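Local coordinates for protein FAD-binding oxidoreductase (Gulosibacter chungangensis, PDB 7PBG) that oxidises 4-ethylphenol and probably related 4-alkylphenols, using a covalently attached FAD cofactor, at residues A[402-413]-A[427-438]. Sequence-based numbering, arbitrary orientation.
Sequences SAPSGEDAAKQY and YLAQFIIGLREM
Tyr413 and Tyr427 both set CG anti to the backbone N (chi1 -174° in Tyr413), which swings their rings together at the Tyr413 end of the helix segment. The rings cross obliquely, planes at 36°, with Tyr413 CD1 3.5 Å from Tyr427 CE2, while Ala429 CB meets the Tyr413 ring at its edge. Tyr427 OH bonds His440 NE2; with an alanine at Tyr427, a gap is likely to open beside Tyr413 CD1 and CE1, and His440 NE2 to lose that mate. Phe431 rises from the strand to put CZ 3.5 Å from Ala409 O, and Ala409 CB packs on its CE1. Met438, bent at chi3, reaches the N-terminal turn near Ser405 and Ala409, its CE 3.4 Å from Ser402 OG. Ser402 and Met438 form an antiparallel hydrogen-bonded pair, N to O 2.8 Å in both directions; a water bridges Ser402 OG and Gln412 NE2, while Gln412 OE1 bonds His440 ND1. Pro404 presses CD against Arg436 O, a buried carbonyl without a hydrogen-bond partner; Arg436 NE bonds Ala122 O of the second subunit. Helix 406-413 runs nearly antiparallel (164°) to 427-433, on a strand lying between strands 277-280 and 438-447 in the antiparallel sheet; helix 255-266 touches Ala409, Phe431 and Ile433.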
loop_
_atom_site.group_PDB
_atom_site.type_symbol
_atom_site.label_atom_id
_atom_site.label_comp_id
_atom_site.label_asym_id
_atom_site.label_seq_id
_atom_site.Cartn_x
_atom_site.Cartn_y
_atom_site.Cartn_z
ATOM N N SER A 402 11.904 8.864 -11.243
ATOM C CA SER A 402 12.728 9.994 -10.757
ATOM C C SER A 402 11.846 11.060 -10.097
ATOM O O SER A 402 10.646 10.890 -10.081
ATOM C CB SER A 402 13.491 10.556 -11.897
ATOM O OG SER A 402 12.592 11.055 -12.859
ATOM N N ALA A 403 12.430 12.152 -9.605
ATOM C CA ALA A 403 11.613 13.291 -9.129
ATOM C C ALA A 403 11.082 14.104 -10.306
ATOM O O ALA A 403 11.762 14.342 -11.319
ATOM C CB ALA A 403 12.424 14.130 -8.158
ATOM N N PRO A 404 9.828 14.602 -10.209
ATOM C CA PRO A 404 9.292 15.477 -11.238
ATOM C C PRO A 404 10.144 16.718 -11.470
ATOM O O PRO A 404 10.529 17.461 -10.520
ATOM C CB PRO A 404 7.922 15.845 -10.712
ATOM C CG PRO A 404 7.533 14.625 -9.913
ATOM C CD PRO A 404 8.818 14.271 -9.195
ATOM N N SER A 405 10.409 16.935 -12.747
ATOM C CA SER A 405 11.357 17.963 -13.205
ATOM C C SER A 405 11.226 18.063 -14.708
ATOM O O SER A 405 11.517 17.076 -15.378
ATOM C CB SER A 405 12.781 17.655 -12.823
ATOM O OG SER A 405 13.669 18.516 -13.548
ATOM N N GLY A 406 10.795 19.219 -15.203
ATOM C CA GLY A 406 10.795 19.453 -16.645
ATOM C C GLY A 406 12.194 19.300 -17.210
ATOM O O GLY A 406 12.361 18.667 -18.245
ATOM N N GLU A 407 13.168 19.953 -16.571
ATOM C CA GLU A 407 14.531 20.040 -17.111
ATOM C C GLU A 407 15.069 18.610 -17.195
ATOM O O GLU A 407 15.645 18.242 -18.255
ATOM C CB GLU A 407 15.350 20.988 -16.233
ATOM C CG GLU A 407 16.822 20.984 -16.558
ATOM C CD GLU A 407 17.669 21.685 -15.512
ATOM O OE1 GLU A 407 17.135 22.569 -14.830
ATOM O OE2 GLU A 407 18.856 21.310 -15.355
ATOM N N ASP A 408 14.843 17.789 -16.163
ATOM C CA ASP A 408 15.423 16.422 -16.159
ATOM C C ASP A 408 14.659 15.558 -17.191
ATOM O O ASP A 408 15.302 14.719 -17.842
ATOM C CB ASP A 408 15.375 15.740 -14.791
ATOM C CG ASP A 408 16.174 16.477 -13.713
ATOM O OD1 ASP A 408 15.892 16.205 -12.510
ATOM O OD2 ASP A 408 17.040 17.327 -14.092
ATOM N N ALA A 409 13.352 15.742 -17.346
ATOM C CA ALA A 409 12.558 14.974 -18.328
ATOM C C ALA A 409 13.174 15.217 -19.701
ATOM O O ALA A 409 13.437 14.244 -20.398
ATOM C CB ALA A 409 11.098 15.350 -18.296
ATOM N N ALA A 410 13.392 16.492 -20.071
ATOM C CA ALA A 410 13.928 16.860 -21.402
ATOM C C ALA A 410 15.317 16.273 -21.581
ATOM O O ALA A 410 15.620 15.849 -22.678
ATOM C CB ALA A 410 13.920 18.350 -21.588
ATOM N N LYS A 411 16.131 16.237 -20.535
ATOM C CA LYS A 411 17.499 15.688 -20.671
ATOM C C LYS A 411 17.394 14.189 -20.900
ATOM O O LYS A 411 18.107 13.670 -21.796
ATOM C CB LYS A 411 18.415 15.987 -19.479
ATOM N N GLN A 412 16.565 13.487 -20.129
ATOM C CA GLN A 412 16.310 12.053 -20.350
ATOM C C GLN A 412 15.852 11.827 -21.787
ATOM O O GLN A 412 16.386 10.921 -22.445
ATOM C CB GLN A 412 15.240 11.531 -19.408
ATOM C CG GLN A 412 15.774 11.286 -18.025
ATOM C CD GLN A 412 14.966 10.196 -17.371
ATOM O OE1 GLN A 412 15.135 9.004 -17.674
ATOM N NE2 GLN A 412 14.074 10.611 -16.499
ATOM N N TYR A 413 14.897 12.614 -22.274
ATOM C CA TYR A 413 14.419 12.484 -23.670
ATOM C C TYR A 413 15.582 12.635 -24.651
ATOM O O TYR A 413 15.752 11.762 -25.518
ATOM C CB TYR A 413 13.361 13.525 -24.031
ATOM C CG TYR A 413 12.740 13.335 -25.392
ATOM C CD1 TYR A 413 12.031 12.189 -25.663
ATOM C CD2 TYR A 413 12.851 14.267 -26.419
ATOM C CE1 TYR A 413 11.396 11.967 -26.880
ATOM C CE2 TYR A 413 12.233 14.045 -27.657
ATOM C CZ TYR A 413 11.470 12.907 -27.882
ATOM O OH TYR A 413 10.772 12.634 -29.058
ATOM N N TYR A 427 12.320 5.023 -30.903
ATOM C CA TYR A 427 12.075 5.447 -29.502
ATOM C C TYR A 427 10.679 5.987 -29.346
ATOM O O TYR A 427 10.402 7.077 -29.821
ATOM C CB TYR A 427 13.110 6.513 -29.143
ATOM C CG TYR A 427 12.970 7.168 -27.805
ATOM C CD1 TYR A 427 12.386 6.538 -26.703
ATOM C CD2 TYR A 427 13.507 8.430 -27.638
ATOM C CE1 TYR A 427 12.262 7.178 -25.482
ATOM C CE2 TYR A 427 13.423 9.062 -26.419
ATOM C CZ TYR A 427 12.830 8.436 -25.340
ATOM O OH TYR A 427 12.812 9.141 -24.179
ATOM N N LEU A 428 9.825 5.216 -28.695
ATOM C CA LEU A 428 8.478 5.639 -28.313
ATOM C C LEU A 428 8.569 6.032 -26.841
ATOM O O LEU A 428 9.116 5.262 -26.042
ATOM C CB LEU A 428 7.493 4.501 -28.560
ATOM C CG LEU A 428 7.113 4.302 -30.027
ATOM C CD1 LEU A 428 8.307 3.963 -30.910
ATOM C CD2 LEU A 428 6.057 3.215 -30.108
ATOM N N ALA A 429 8.113 7.227 -26.523
ATOM C CA ALA A 429 8.395 7.819 -25.205
ATOM C C ALA A 429 7.082 8.191 -24.557
ATOM O O ALA A 429 6.195 8.765 -25.239
ATOM C CB ALA A 429 9.311 9.008 -25.325
ATOM N N GLN A 430 6.950 7.869 -23.280
ATOM C CA GLN A 430 5.861 8.451 -22.482
ATOM C C GLN A 430 6.494 8.986 -21.196
ATOM O O GLN A 430 7.399 8.352 -20.646
ATOM C CB GLN A 430 4.800 7.373 -22.366
ATOM C CG GLN A 430 3.529 7.786 -21.649
ATOM C CD GLN A 430 2.451 6.839 -22.102
ATOM O OE1 GLN A 430 1.942 6.930 -23.227
ATOM N NE2 GLN A 430 2.178 5.850 -21.284
ATOM N N PHE A 431 6.001 10.104 -20.724
ATOM C CA PHE A 431 6.362 10.595 -19.377
ATOM C C PHE A 431 5.069 10.718 -18.599
ATOM O O PHE A 431 4.059 11.106 -19.153
ATOM C CB PHE A 431 7.081 11.932 -19.420
ATOM C CG PHE A 431 8.489 11.887 -19.939
ATOM C CD1 PHE A 431 9.572 11.765 -19.071
ATOM C CD2 PHE A 431 8.707 11.880 -21.295
ATOM C CE1 PHE A 431 10.857 11.700 -19.580
ATOM C CE2 PHE A 431 9.995 11.804 -21.797
ATOM C CZ PHE A 431 11.066 11.736 -20.937
ATOM N N ILE A 432 5.108 10.318 -17.336
ATOM C CA ILE A 432 3.912 10.384 -16.444
ATOM C C ILE A 432 4.412 10.920 -15.102
ATOM O O ILE A 432 5.409 10.356 -14.568
ATOM C CB ILE A 432 3.259 8.999 -16.297
ATOM C CG1 ILE A 432 2.785 8.399 -17.621
ATOM C CG2 ILE A 432 2.133 9.061 -15.271
ATOM C CD1 ILE A 432 2.507 6.918 -17.530
ATOM N N ILE A 433 3.732 11.929 -14.573
ATOM C CA ILE A 433 3.737 12.180 -13.102
ATOM C C ILE A 433 2.565 11.375 -12.487
ATOM O O ILE A 433 1.429 11.675 -12.786
ATOM C CB ILE A 433 3.694 13.687 -12.830
ATOM C CG1 ILE A 433 4.983 14.343 -13.337
ATOM C CG2 ILE A 433 3.507 13.945 -11.340
ATOM C CD1 ILE A 433 4.868 15.821 -13.480
ATOM N N GLY A 434 2.863 10.346 -11.689
ATOM C CA GLY A 434 1.847 9.512 -11.036
ATOM C C GLY A 434 1.096 10.316 -10.029
ATOM O O GLY A 434 -0.085 10.520 -10.194
ATOM N N LEU A 435 1.789 10.765 -8.986
ATOM C CA LEU A 435 1.244 11.727 -8.009
ATOM C C LEU A 435 2.404 12.625 -7.548
ATOM O O LEU A 435 2.330 13.847 -7.782
ATOM C CB LEU A 435 0.587 10.975 -6.853
ATOM C CG LEU A 435 -0.272 11.865 -5.966
ATOM C CD1 LEU A 435 -1.420 12.451 -6.757
ATOM C CD2 LEU A 435 -0.791 11.139 -4.726
ATOM N N ARG A 436 3.503 12.029 -7.076
ATOM C CA ARG A 436 4.714 12.796 -6.683
ATOM C C ARG A 436 5.949 12.292 -7.410
ATOM O O ARG A 436 6.993 12.922 -7.243
ATOM C CB ARG A 436 4.999 12.658 -5.184
ATOM C CG ARG A 436 3.895 13.208 -4.298
ATOM C CD ARG A 436 4.051 12.778 -2.841
ATOM N NE ARG A 436 3.213 13.593 -1.993
ATOM C CZ ARG A 436 1.917 13.453 -1.801
ATOM N NH1 ARG A 436 1.234 12.493 -2.388
ATOM N NH2 ARG A 436 1.278 14.302 -1.016
ATOM N N GLU A 437 5.805 11.287 -8.250
ATOM C CA GLU A 437 6.984 10.667 -8.896
ATOM C C GLU A 437 6.840 10.830 -10.387
ATOM O O GLU A 437 5.685 10.906 -10.871
ATOM C CB GLU A 437 7.150 9.218 -8.439
ATOM C CG GLU A 437 6.365 8.172 -9.204
ATOM C CD GLU A 437 4.863 8.123 -9.091
ATOM O OE1 GLU A 437 4.259 9.085 -8.557
ATOM O OE2 GLU A 437 4.286 7.171 -9.652
ATOM N N MET A 438 7.983 10.823 -11.083
ATOM C CA MET A 438 7.976 10.908 -12.558
ATOM C C MET A 438 8.520 9.593 -13.109
ATOM O O MET A 438 9.587 9.135 -12.723
ATOM C CB MET A 438 8.794 12.103 -13.071
ATOM C CG MET A 438 8.657 12.345 -14.605
ATOM S SD MET A 438 9.480 13.892 -15.019
ATOM C CE MET A 438 11.197 13.382 -14.866
HETATM O O HOH W 1 12.335 9.174 -14.722
#